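Local coordinates for protein probable chitinase A (Chromobacterium violaceum, PDB 4TX8) that probably hydrolyses chitin as a secreted family 18 endochitinase and joins a carbohydrate-binding module to a TIM-barrel catalytic domain, at residues Gly147-Thr152 with Val200-Gly205; Thr194-Phe199 with Val236-Gln241; Leu299-Ser304 with Ser320-Glu325; Thr371-Leu376 with Gln386-Phe391. One frame throughout, in Å; residues are numbered along the deposited sequence.

Contact 1. Residues Gly147-Thr152 with Val200-Gly205; sequences GNVSFT and VNSLYG
Ser-202 and Val-149 meet through one polar contact: the backbone N of Val-149 donates to Ser-202 OG at 2.9 Å, with an N-H...O angle of 158°. The serine CB points at the short strand 149-150, and chi1 of 65° places OG within bonding distance of the Val-149 N-H. Ser-202 CB also lies 3.4 Å from the carbonyl O of Val-149. Beside this bond an apolar pair packs next to it, Val-149 CG1 resting 3.9 Å from Leu-203 CD2, with the two side chains crossing at a slant. Asn-148 adds a looser touch at the margin, its ND2 4.1 Å from Ser-202 CB.

In the second shell, Ser-202 OG is also hydrogen-bonded to Asn-198 O, one turn back in helix 193-210, so the hydroxyl ties the strand N-H to the helix backbone. Val-149 also packs on Ile-206 of that helix and on Ala-141 of strand 135-143, while Leu-203 reaches Leu-242 of helix 230-246. Strand 149-150 pairs antiparallel with 135-143, itself one of the parallel strands of the barrel; the arrangement is that of a short hairpin extension lying against an outer helix of a GH18 TIM barrel.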
loop_
_atom_site.group_PDB
_atom_site.type_symbol
_atom_site.label_atom_id
_atom_site.label_comp_id
_atom_site.label_asym_id
_atom_site.label_seq_id
_atom_site.Cartn_x
_atom_site.Cartn_y
_atom_site.Cartn_z
ATOM N N GLY A 147 -17.655 -15.610 -4.553
ATOM C CA GLY A 147 -16.364 -15.763 -5.191
ATOM C C GLY A 147 -16.186 -14.708 -6.264
ATOM O O GLY A 147 -15.068 -14.296 -6.557
ATOM N N ASN A 148 -17.300 -14.262 -6.840
ATOM C CA ASN A 148 -17.284 -13.222 -7.864
ATOM C C ASN A 148 -16.701 -11.898 -7.383
ATOM O O ASN A 148 -16.968 -11.456 -6.267
ATOM C CB ASN A 148 -18.699 -12.977 -8.396
ATOM C CG ASN A 148 -19.125 -14.008 -9.424
ATOM O OD1 ASN A 148 -19.608 -15.084 -9.075
ATOM N ND2 ASN A 148 -18.952 -13.680 -10.701
ATOM N N VAL A 149 -15.909 -11.272 -8.247
ATOM C CA VAL A 149 -15.356 -9.950 -8.001
ATOM C C VAL A 149 -15.778 -9.011 -9.127
ATOM O O VAL A 149 -15.829 -9.413 -10.287
ATOM C CB VAL A 149 -13.811 -9.991 -7.908
ATOM C CG1 VAL A 149 -13.233 -8.585 -7.781
ATOM C CG2 VAL A 149 -13.366 -10.861 -6.744
ATOM N N SER A 150 -16.089 -7.763 -8.790
ATOM C CA SER A 150 -16.391 -6.768 -9.807
ATOM C C SER A 150 -15.570 -5.501 -9.597
ATOM O O SER A 150 -14.973 -5.304 -8.539
ATOM C CB SER A 150 -17.884 -6.436 -9.808
ATOM O OG SER A 150 -18.277 -5.893 -8.563
ATOM N N PHE A 151 -15.539 -4.650 -10.616
ATOM C CA PHE A 151 -14.883 -3.354 -10.513
ATOM C C PHE A 151 -15.712 -2.278 -11.194
ATOM O O PHE A 151 -16.152 -2.452 -12.330
ATOM C CB PHE A 151 -13.484 -3.389 -11.130
ATOM C CG PHE A 151 -12.811 -2.047 -11.163
ATOM C CD1 PHE A 151 -12.294 -1.488 -10.001
ATOM C CD2 PHE A 151 -12.707 -1.338 -12.347
ATOM C CE1 PHE A 151 -11.679 -0.248 -10.020
ATOM C CE2 PHE A 151 -12.095 -0.098 -12.377
ATOM C CZ PHE A 151 -11.579 0.450 -11.208
ATOM N N THR A 152 -15.920 -1.169 -10.495
ATOM C CA THR A 152 -16.636 -0.035 -11.060
ATOM C C THR A 152 -15.884 1.259 -10.764
ATOM O O THR A 152 -15.600 1.574 -9.609
ATOM C CB THR A 152 -18.065 0.065 -10.513
ATOM O OG1 THR A 152 -18.700 -1.216 -10.598
ATOM C CG2 THR A 152 -18.865 1.083 -11.310
ATOM N N VAL A 200 -11.489 -16.584 -9.976
ATOM C CA VAL A 200 -10.527 -16.621 -11.068
ATOM C C VAL A 200 -11.090 -15.995 -12.343
ATOM O O VAL A 200 -10.476 -15.100 -12.926
ATOM C CB VAL A 200 -10.084 -18.068 -11.358
ATOM C CG1 VAL A 200 -9.335 -18.145 -12.672
ATOM C CG2 VAL A 200 -9.228 -18.595 -10.213
ATOM N N ASN A 201 -12.263 -16.458 -12.762
ATOM C CA ASN A 201 -12.862 -15.998 -14.010
ATOM C C ASN A 201 -13.210 -14.509 -14.002
ATOM O O ASN A 201 -12.898 -13.798 -14.955
ATOM C CB ASN A 201 -14.113 -16.818 -14.334
ATOM C CG ASN A 201 -13.793 -18.266 -14.661
ATOM O OD1 ASN A 201 -12.667 -18.598 -15.032
ATOM N ND2 ASN A 201 -14.789 -19.136 -14.530
ATOM N N SER A 202 -13.851 -14.033 -12.937
ATOM C CA SER A 202 -14.286 -12.640 -12.906
ATOM C C SER A 202 -13.093 -11.681 -12.861
ATOM O O SER A 202 -13.102 -10.649 -13.534
ATOM C CB SER A 202 -15.229 -12.381 -11.723
ATOM O OG SER A 202 -14.574 -12.544 -10.478
ATOM N N LEU A 203 -12.062 -12.024 -12.089
ATOM C CA LEU A 203 -10.863 -11.187 -12.016
ATOM C C LEU A 203 -10.099 -11.191 -13.335
ATOM O O LEU A 203 -9.528 -10.174 -13.735
ATOM C CB LEU A 203 -9.945 -11.645 -10.885
ATOM C CG LEU A 203 -10.151 -10.953 -9.538
ATOM C CD1 LEU A 203 -9.246 -11.569 -8.494
ATOM C CD2 LEU A 203 -9.892 -9.454 -9.659
ATOM N N TYR A 204 -10.087 -12.340 -14.004
ATOM C CA TYR A 204 -9.479 -12.445 -15.320
ATOM C C TYR A 204 -10.162 -11.479 -16.280
ATOM O O TYR A 204 -9.502 -10.797 -17.058
ATOM C CB TYR A 204 -9.565 -13.878 -15.848
ATOM C CG TYR A 204 -9.029 -14.048 -17.250
ATOM C CD1 TYR A 204 -7.665 -14.148 -17.486
ATOM C CD2 TYR A 204 -9.888 -14.111 -18.338
ATOM C CE1 TYR A 204 -7.169 -14.304 -18.769
ATOM C CE2 TYR A 204 -9.407 -14.266 -19.620
ATOM C CZ TYR A 204 -8.047 -14.363 -19.832
ATOM O OH TYR A 204 -7.566 -14.520 -21.110
ATOM N N GLY A 205 -11.489 -11.416 -16.206
ATOM C CA GLY A 205 -12.255 -10.500 -17.030
ATOM C C GLY A 205 -11.916 -9.044 -16.762
ATOM O O GLY A 205 -11.796 -8.244 -17.688
#

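Contact 2. Residues Thr194-Phe199 with Val236-Gln241; sequences TQVQNF and VSAVKQ
Two helices of the outer layer pack here through a small apolar patch with a polar bridge at its margin: 194-199 belongs to helix 193-210 and 236-241 to helix 230-246. Their segment axes approach to 9.3 Å and cross at -37°, running in broadly the same direction. Ala-238 occupies the middle of the patch, its CA being the nearest to that of Val-196. Its CB meets Phe-199 CD1 at 3.5 Å, approaching the ring obliquely, and Val-196 CG1 at 4.0 Å. Phe-199 holds its ring there because CG is anti to the backbone N (chi1 -179°).

Strand 214-218 lies between these helices in sequence, and it pairs in parallel with 176-182 before the first helix and with 251-254 after the second. The two helices are therefore successive members of the helical layer of a TIM barrel, joined through that strand as in successive beta-alpha units.

At the polar margin Gln-241 NE2 donates to Gln-197 OE1 over 2.8 Å, with an N-H...O angle of 159°. The donor lies in the carbonyl plane on a lone pair, and the amides are nearly coplanar. Gln-197 is modelled in two conformers, and this geometry belongs to one of them. Two further bonds favour this turn of the Gln-241 amide: OE1 accepts from Ser-237 OG of its own helix at 3.1 Å, also on a lone pair, and from a water 2.9 Å away.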
loop_
_atom_site.group_PDB
_atom_site.type_symbol
_atom_site.label_atom_id
_atom_site.label_comp_id
_atom_site.label_asym_id
_atom_site.label_seq_id
_atom_site.Cartn_x
_atom_site.Cartn_y
_atom_site.Cartn_z
ATOM N N THR A 194 -16.292 -23.928 -6.472
ATOM C CA THR A 194 -17.160 -23.098 -7.300
ATOM C C THR A 194 -16.851 -21.618 -7.116
ATOM O O THR A 194 -16.867 -20.841 -8.072
ATOM C CB THR A 194 -18.644 -23.334 -6.978
ATOM O OG1 THR A 194 -18.892 -24.741 -6.861
ATOM C CG2 THR A 194 -19.523 -22.748 -8.072
ATOM N N GLN A 195 -16.571 -21.230 -5.879
ATOM C CA GLN A 195 -16.273 -19.838 -5.580
ATOM C C GLN A 195 -14.888 -19.475 -6.096
ATOM O O GLN A 195 -14.673 -18.366 -6.590
ATOM C CB GLN A 195 -16.389 -19.579 -4.078
ATOM C CG GLN A 195 -17.808 -19.766 -3.559
ATOM C CD GLN A 195 -17.916 -19.610 -2.059
ATOM O OE1 GLN A 195 -16.927 -19.730 -1.338
ATOM N NE2 GLN A 195 -19.124 -19.341 -1.581
ATOM N N VAL A 196 -13.958 -20.421 -5.990
ATOM C CA VAL A 196 -12.619 -20.257 -6.543
ATOM C C VAL A 196 -12.695 -19.950 -8.037
ATOM O O VAL A 196 -12.038 -19.028 -8.521
ATOM C CB VAL A 196 -11.755 -21.518 -6.315
ATOM C CG1 VAL A 196 -10.474 -21.452 -7.138
ATOM C CG2 VAL A 196 -11.440 -21.687 -4.834
ATOM N N GLN A 197 -13.518 -20.707 -8.756
ATOM C CA GLN A 197 -13.664 -20.510 -10.193
ATOM C C GLN A 197 -14.271 -19.147 -10.523
ATOM O O GLN A 197 -13.838 -18.488 -11.469
ATOM C CB GLN A 197 -14.506 -21.631 -10.803
ATOM C CG GLN A 197 -13.796 -22.974 -10.818
ATOM C CD GLN A 197 -12.427 -22.897 -11.469
ATOM O OE1 GLN A 197 -11.410 -23.172 -10.833
ATOM N NE2 GLN A 197 -12.397 -22.521 -12.742
ATOM N N ASN A 198 -15.261 -18.720 -9.743
ATOM C CA ASN A 198 -15.863 -17.401 -9.937
ATOM C C ASN A 198 -14.845 -16.294 -9.684
ATOM O O ASN A 198 -14.802 -15.296 -10.404
ATOM C CB ASN A 198 -17.075 -17.214 -9.022
ATOM C CG ASN A 198 -18.267 -18.050 -9.449
ATOM O OD1 ASN A 198 -18.353 -18.491 -10.595
ATOM N ND2 ASN A 198 -19.199 -18.262 -8.529
ATOM N N PHE A 199 -14.028 -16.489 -8.654
ATOM C CA PHE A 199 -12.930 -15.584 -8.323
ATOM C C PHE A 199 -11.983 -15.446 -9.504
ATOM O O PHE A 199 -11.717 -14.343 -9.978
ATOM C CB PHE A 199 -12.186 -16.101 -7.086
ATOM C CG PHE A 199 -11.035 -15.235 -6.638
ATOM C CD1 PHE A 199 -9.761 -15.424 -7.154
ATOM C CD2 PHE A 199 -11.221 -14.262 -5.669
ATOM C CE1 PHE A 199 -8.700 -14.645 -6.731
ATOM C CE2 PHE A 199 -10.165 -13.479 -5.241
ATOM C CZ PHE A 199 -8.900 -13.673 -5.771
ATOM N N VAL A 236 -4.590 -19.320 -2.332
ATOM C CA VAL A 236 -3.355 -19.650 -3.037
ATOM C C VAL A 236 -3.661 -20.321 -4.372
ATOM O O VAL A 236 -3.079 -19.980 -5.403
ATOM C CB VAL A 236 -2.452 -20.572 -2.196
ATOM C CG1 VAL A 236 -1.286 -21.087 -3.028
ATOM C CG2 VAL A 236 -1.949 -19.838 -0.963
ATOM N N SER A 237 -4.587 -21.273 -4.345
ATOM C CA SER A 237 -5.002 -21.975 -5.553
ATOM C C SER A 237 -5.631 -21.014 -6.556
ATOM O O SER A 237 -5.370 -21.095 -7.755
ATOM C CB SER A 237 -5.985 -23.096 -5.206
ATOM O OG SER A 237 -6.432 -23.761 -6.372
ATOM N N ALA A 238 -6.451 -20.098 -6.053
ATOM C CA ALA A 238 -7.143 -19.134 -6.903
ATOM C C ALA A 238 -6.164 -18.198 -7.603
ATOM O O ALA A 238 -6.284 -17.949 -8.803
ATOM C CB ALA A 238 -8.145 -18.336 -6.089
ATOM N N VAL A 239 -5.194 -17.683 -6.855
ATOM C CA VAL A 239 -4.223 -16.754 -7.422
ATOM C C VAL A 239 -3.346 -17.460 -8.459
ATOM O O VAL A 239 -3.070 -16.911 -9.524
ATOM C CB VAL A 239 -3.348 -16.112 -6.323
ATOM C CG1 VAL A 239 -2.260 -15.251 -6.935
ATOM C CG2 VAL A 239 -4.214 -15.275 -5.390
ATOM N N LYS A 240 -2.938 -18.689 -8.155
ATOM C CA LYS A 240 -2.156 -19.494 -9.091
ATOM C C LYS A 240 -2.898 -19.743 -10.405
ATOM O O LYS A 240 -2.305 -19.664 -11.483
ATOM C CB LYS A 240 -1.779 -20.831 -8.455
ATOM C CG LYS A 240 -0.700 -20.736 -7.394
ATOM C CD LYS A 240 -0.608 -22.037 -6.617
ATOM C CE LYS A 240 0.724 -22.737 -6.830
ATOM N NZ LYS A 240 1.837 -22.059 -6.110
ATOM N N GLN A 241 -4.191 -20.045 -10.309
ATOM C CA GLN A 241 -5.012 -20.305 -11.493
ATOM C C GLN A 241 -5.198 -19.035 -12.311
ATOM O O GLN A 241 -5.157 -19.064 -13.540
ATOM C CB GLN A 241 -6.376 -20.877 -11.098
ATOM C CG GLN A 241 -6.329 -22.312 -10.588
ATOM C CD GLN A 241 -7.695 -22.828 -10.171
ATOM O OE1 GLN A 241 -7.885 -23.274 -9.039
ATOM N NE2 GLN A 241 -8.653 -22.775 -11.089
HETATM O O HOH W 1 -10.124 -24.962 -8.157
#

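Contact 3. Residues Leu299-Ser304 with Ser320-Glu325; sequences LYTPYS and SKMLIE
Lys-321 lays the end of its side chain over one face of the Tyr-303 ring. Its NZ sits 3.6 Å from the ring centroid, 25° off the normal, a cation-pi contact, and CE makes a CH-pi contact with the same face, 11° off the normal. A bend at chi3 (62°) folds the otherwise extended lysine chain so that CE and NZ both lie over the ring. NZ has a second partner in the backbone O of Lys-383, to which it is hydrogen-bonded. Pro-302 CG covers the opposite face, offset toward the rim, and the ring is thus held between proline and lysine.

The apolar contacts centre on Met-322. Its CG approaches Tyr-303 CE2 obliquely at 3.6 Å, and SD reaches Thr-301 CG2 at 3.7 Å and Pro-302 CD at 3.9 Å.

One polar bond lies within the loop: Tyr-303 N donates to Thr-301 OG1 at 3.1 Å, forming an ST turn superposed on the type I beta turn 301-304.

The loop following barrel strand 288-292 thus folds back on the last turns of helix 313-325, whose Ser-320, Leu-323 and Ile-324 pack against strand 345-350.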
loop_
_atom_site.group_PDB
_atom_site.type_symbol
_atom_site.label_atom_id
_atom_site.label_comp_id
_atom_site.label_asym_id
_atom_site.label_seq_id
_atom_site.Cartn_x
_atom_site.Cartn_y
_atom_site.Cartn_z
ATOM N N LEU A 299 5.758 -4.534 17.738
ATOM C CA LEU A 299 6.081 -5.792 17.080
ATOM C C LEU A 299 7.158 -6.566 17.830
ATOM O O LEU A 299 8.230 -6.033 18.112
ATOM C CB LEU A 299 6.540 -5.525 15.648
ATOM C CG LEU A 299 6.957 -6.738 14.819
ATOM C CD1 LEU A 299 5.763 -7.639 14.567
ATOM C CD2 LEU A 299 7.582 -6.288 13.510
ATOM N N TYR A 300 6.875 -7.826 18.147
ATOM C CA TYR A 300 7.855 -8.666 18.827
ATOM C C TYR A 300 8.707 -9.415 17.805
ATOM O O TYR A 300 8.201 -10.237 17.038
ATOM C CB TYR A 300 7.165 -9.651 19.775
ATOM C CG TYR A 300 8.111 -10.394 20.705
ATOM C CD1 TYR A 300 8.866 -11.474 20.252
ATOM C CD2 TYR A 300 8.245 -10.020 22.035
ATOM C CE1 TYR A 300 9.727 -12.155 21.095
ATOM C CE2 TYR A 300 9.108 -10.697 22.889
ATOM C CZ TYR A 300 9.845 -11.764 22.411
ATOM O OH TYR A 300 10.702 -12.446 23.248
ATOM N N THR A 301 10.002 -9.120 17.799
ATOM C CA THR A 301 10.934 -9.739 16.864
ATOM C C THR A 301 12.036 -10.471 17.625
ATOM O O THR A 301 12.208 -10.257 18.825
ATOM C CB THR A 301 11.573 -8.693 15.926
ATOM O OG1 THR A 301 12.615 -7.997 16.622
ATOM C CG2 THR A 301 10.528 -7.703 15.432
ATOM N N PRO A 302 12.786 -11.345 16.934
ATOM C CA PRO A 302 13.912 -11.987 17.621
ATOM C C PRO A 302 15.152 -11.099 17.739
ATOM O O PRO A 302 16.195 -11.586 18.164
ATOM C CB PRO A 302 14.210 -13.205 16.740
ATOM C CG PRO A 302 13.714 -12.830 15.393
ATOM C CD PRO A 302 12.510 -11.964 15.624
ATOM N N TYR A 303 15.046 -9.821 17.390
ATOM C CA TYR A 303 16.234 -8.976 17.319
ATOM C C TYR A 303 16.354 -8.005 18.490
ATOM O O TYR A 303 17.271 -7.186 18.532
ATOM C CB TYR A 303 16.245 -8.218 15.993
ATOM C CG TYR A 303 15.874 -9.108 14.830
ATOM C CD1 TYR A 303 16.655 -10.211 14.500
ATOM C CD2 TYR A 303 14.737 -8.859 14.076
ATOM C CE1 TYR A 303 16.314 -11.035 13.446
ATOM C CE2 TYR A 303 14.389 -9.677 13.019
ATOM C CZ TYR A 303 15.180 -10.762 12.707
ATOM O OH TYR A 303 14.832 -11.574 11.654
ATOM N N SER A 304 15.438 -8.116 19.445
ATOM C CA SER A 304 15.489 -7.308 20.659
ATOM C C SER A 304 14.791 -8.030 21.808
ATOM O O SER A 304 13.857 -8.801 21.587
ATOM C CB SER A 304 14.850 -5.939 20.421
ATOM O OG SER A 304 14.838 -5.170 21.612
ATOM N N SER A 320 10.958 -6.236 8.443
ATOM C CA SER A 320 11.515 -6.595 7.147
ATOM C C SER A 320 12.555 -7.708 7.271
ATOM O O SER A 320 12.616 -8.597 6.424
ATOM C CB SER A 320 12.120 -5.362 6.475
ATOM O OG SER A 320 11.136 -4.351 6.310
ATOM N N LYS A 321 13.364 -7.665 8.327
ATOM C CA LYS A 321 14.345 -8.720 8.574
ATOM C C LYS A 321 13.673 -10.074 8.746
ATOM O O LYS A 321 14.126 -11.068 8.187
ATOM C CB LYS A 321 15.190 -8.412 9.811
ATOM C CG LYS A 321 16.347 -7.470 9.555
ATOM C CD LYS A 321 17.140 -7.225 10.827
ATOM C CE LYS A 321 17.747 -8.514 11.353
ATOM N NZ LYS A 321 18.548 -8.278 12.583
ATOM N N MET A 322 12.591 -10.111 9.517
ATOM C CA MET A 322 11.882 -11.363 9.760
ATOM C C MET A 322 11.410 -12.002 8.456
ATOM O O MET A 322 11.490 -13.219 8.288
ATOM C CB MET A 322 10.696 -11.135 10.699
ATOM C CG MET A 322 11.107 -10.786 12.122
ATOM S SD MET A 322 9.709 -10.585 13.235
ATOM C CE MET A 322 9.016 -12.240 13.216
ATOM N N LEU A 323 10.942 -11.176 7.525
ATOM C CA LEU A 323 10.451 -11.680 6.245
ATOM C C LEU A 323 11.586 -12.159 5.345
ATOM O O LEU A 323 11.399 -13.058 4.527
ATOM C CB LEU A 323 9.631 -10.607 5.530
ATOM C CG LEU A 323 8.215 -10.418 6.078
ATOM C CD1 LEU A 323 7.575 -9.166 5.508
ATOM C CD2 LEU A 323 7.365 -11.640 5.766
ATOM N N ILE A 324 12.765 -11.568 5.504
ATOM C CA ILE A 324 13.905 -11.927 4.666
ATOM C C ILE A 324 14.724 -13.080 5.250
ATOM O O ILE A 324 15.092 -14.007 4.526
ATOM C CB ILE A 324 14.822 -10.710 4.423
ATOM C CG1 ILE A 324 14.036 -9.600 3.716
ATOM C CG2 ILE A 324 16.041 -11.108 3.599
ATOM C CD1 ILE A 324 14.803 -8.305 3.555
ATOM N N GLU A 325 15.006 -13.035 6.550
ATOM C CA GLU A 325 15.807 -14.089 7.180
ATOM C C GLU A 325 14.976 -15.328 7.478
ATOM O O GLU A 325 15.486 -16.447 7.480
ATOM C CB GLU A 325 16.443 -13.608 8.491
ATOM C CG GLU A 325 16.878 -12.160 8.529
ATOM C CD GLU A 325 18.219 -11.918 7.886
ATOM O OE1 GLU A 325 18.706 -12.800 7.148
ATOM O OE2 GLU A 325 18.785 -10.829 8.124
#

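Contact 4. Residues Thr371-Leu376 with Gln386-Phe391; sequences TCLTTL and QAYPAF
With CG anti to its backbone N (chi1 -175°), the Phe-391 side chain is directed toward helix 363-375, and the end of Leu-373, whose CG is anti to its carbonyl carbon (chi1 -76°), comes round to meet it. The contact lies in the loop from helix 363-375 into strand 393-397, the alpha-to-beta connection of a beta-alpha unit in the TIM barrel. Leu-373 CD1 makes a CH-pi contact over one face of the Phe-391 ring, 3.7 Å from the centroid. The other branch, CD2, comes within 4.1 Å of Tyr-388 CD2.

The same leucine takes part through its backbone. Tyr-388 N donates to Leu-373 O at 2.9 Å, lying in the carbonyl plane with an N-H...O angle of 159°. One residue further on, Thr-374 CA approaches Tyr-388 O at 3.4 Å in a CA-H...O contact.

Beyond the helix, Leu-376 has positive phi, and its CD1 packs 3.6 Å from Ala-387 N. The disulfide of Cys-372 with Cys-379 ties the helix to the loop between the two segments. Helix 313-325 flanks the contact, with Val-317 on Leu-373 and Ser-320 on Phe-391. Thr-371 O accepts from Thr-375 N and Thr-375 OG1, which approach from opposite faces of its carbonyl plane.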
loop_
_atom_site.group_PDB
_atom_site.type_symbol
_atom_site.label_atom_id
_atom_site.label_comp_id
_atom_site.label_asym_id
_atom_site.label_seq_id
_atom_site.Cartn_x
_atom_site.Cartn_y
_atom_site.Cartn_z
ATOM N N THR A 371 18.103 3.127 4.414
ATOM C CA THR A 371 19.561 3.081 4.343
ATOM C C THR A 371 20.131 1.992 5.250
ATOM O O THR A 371 21.133 1.363 4.916
ATOM C CB THR A 371 20.195 4.434 4.721
ATOM O OG1 THR A 371 19.920 4.730 6.097
ATOM C CG2 THR A 371 19.645 5.543 3.839
ATOM N N CYS A 372 19.485 1.771 6.393
ATOM C CA CYS A 372 19.890 0.704 7.302
ATOM C C CYS A 372 19.746 -0.651 6.624
ATOM O O CYS A 372 20.668 -1.465 6.639
ATOM C CB CYS A 372 19.061 0.740 8.590
ATOM S SG CYS A 372 19.367 -0.642 9.723
ATOM N N LEU A 373 18.585 -0.883 6.019
ATOM C CA LEU A 373 18.328 -2.136 5.323
ATOM C C LEU A 373 19.240 -2.322 4.109
ATOM O O LEU A 373 19.758 -3.414 3.884
ATOM C CB LEU A 373 16.860 -2.211 4.895
ATOM C CG LEU A 373 15.847 -2.535 5.998
ATOM C CD1 LEU A 373 14.428 -2.194 5.562
ATOM C CD2 LEU A 373 15.940 -3.999 6.397
ATOM N N THR A 374 19.451 -1.257 3.339
ATOM C CA THR A 374 20.179 -1.369 2.076
ATOM C C THR A 374 21.702 -1.309 2.209
ATOM O O THR A 374 22.412 -1.952 1.437
ATOM C CB THR A 374 19.753 -0.266 1.079
ATOM O OG1 THR A 374 19.966 1.025 1.663
ATOM C CG2 THR A 374 18.283 -0.419 0.702
ATOM N N THR A 375 22.210 -0.533 3.163
ATOM C CA THR A 375 23.652 -0.312 3.257
ATOM C C THR A 375 24.223 -0.482 4.661
ATOM O O THR A 375 25.393 -0.176 4.890
ATOM C CB THR A 375 24.038 1.100 2.779
ATOM O OG1 THR A 375 23.486 2.072 3.675
ATOM C CG2 THR A 375 23.534 1.358 1.367
ATOM N N LEU A 376 23.397 -0.948 5.594
ATOM C CA LEU A 376 23.825 -1.181 6.973
ATOM C C LEU A 376 24.300 0.099 7.663
ATOM O O LEU A 376 25.042 0.043 8.641
ATOM C CB LEU A 376 24.936 -2.241 7.018
ATOM C CG LEU A 376 24.595 -3.596 7.641
ATOM C CD1 LEU A 376 23.318 -4.154 7.047
ATOM C CD2 LEU A 376 25.747 -4.572 7.448
ATOM N N GLN A 386 23.336 -8.955 6.994
ATOM C CA GLN A 386 24.049 -8.421 5.844
ATOM C C GLN A 386 23.193 -7.352 5.180
ATOM O O GLN A 386 21.985 -7.289 5.404
ATOM C CB GLN A 386 24.395 -9.529 4.850
ATOM C CG GLN A 386 23.225 -10.437 4.493
ATOM C CD GLN A 386 23.517 -11.319 3.292
ATOM O OE1 GLN A 386 24.187 -10.900 2.348
ATOM N NE2 GLN A 386 23.016 -12.549 3.325
ATOM N N ALA A 387 23.821 -6.507 4.372
ATOM C CA ALA A 387 23.096 -5.469 3.656
ATOM C C ALA A 387 22.187 -6.086 2.601
ATOM O O ALA A 387 22.494 -7.144 2.050
ATOM C CB ALA A 387 24.066 -4.487 3.018
ATOM N N TYR A 388 21.059 -5.432 2.340
ATOM C CA TYR A 388 20.160 -5.853 1.271
ATOM C C TYR A 388 20.050 -4.764 0.217
ATOM O O TYR A 388 19.107 -3.969 0.242
ATOM C CB TYR A 388 18.769 -6.181 1.811
ATOM C CG TYR A 388 18.762 -7.089 3.014
ATOM C CD1 TYR A 388 19.229 -8.394 2.929
ATOM C CD2 TYR A 388 18.270 -6.644 4.231
ATOM C CE1 TYR A 388 19.216 -9.224 4.029
ATOM C CE2 TYR A 388 18.252 -7.465 5.333
ATOM C CZ TYR A 388 18.724 -8.752 5.227
ATOM O OH TYR A 388 18.704 -9.564 6.330
ATOM N N PRO A 389 21.011 -4.723 -0.718
ATOM C CA PRO A 389 21.007 -3.686 -1.755
ATOM C C PRO A 389 19.772 -3.737 -2.659
ATOM O O PRO A 389 19.457 -2.735 -3.300
ATOM C CB PRO A 389 22.287 -3.977 -2.553
ATOM C CG PRO A 389 22.653 -5.391 -2.217
ATOM C CD PRO A 389 22.186 -5.608 -0.816
ATOM N N ALA A 390 19.078 -4.872 -2.695
ATOM C CA ALA A 390 17.905 -5.011 -3.552
ATOM C C ALA A 390 16.579 -4.950 -2.787
ATOM O O ALA A 390 15.547 -5.357 -3.319
ATOM C CB ALA A 390 17.987 -6.310 -4.343
ATOM N N PHE A 391 16.603 -4.450 -1.553
ATOM C CA PHE A 391 15.369 -4.257 -0.787
ATOM C C PHE A 391 14.385 -3.424 -1.607
ATOM O O PHE A 391 14.753 -2.378 -2.137
ATOM C CB PHE A 391 15.656 -3.585 0.560
ATOM C CG PHE A 391 14.448 -3.470 1.447
ATOM C CD1 PHE A 391 14.005 -4.560 2.179
ATOM C CD2 PHE A 391 13.750 -2.276 1.542
ATOM C CE1 PHE A 391 12.886 -4.460 2.992
ATOM C CE2 PHE A 391 12.631 -2.168 2.354
ATOM C CZ PHE A 391 12.199 -3.262 3.078
#

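Contacts 1 and 2 form one group and contacts 3 and 4 another, both within the GH18 domain. The first pair, with centres 10 Å apart, shares helix 193-210, which faces strand 149-150 with one side and helix 230-246 with another; Val-200 CG2 comes within 3.8 Å of Gln-241 CB. Contacts 3 and 4 have centres 15 Å apart and meet where Ile-324 CG2 touches Tyr-388 CE1 at 3.7 Å. Contacts 1 and 4, on opposite sides of the chain's centre, have centres 38 Å apart. The Phe-199 side chain of contact 2 is about 12 Å from that of the calcium ligand Asp-218, while contacts 1, 3 and 4 lie away from the bound metals and sugar.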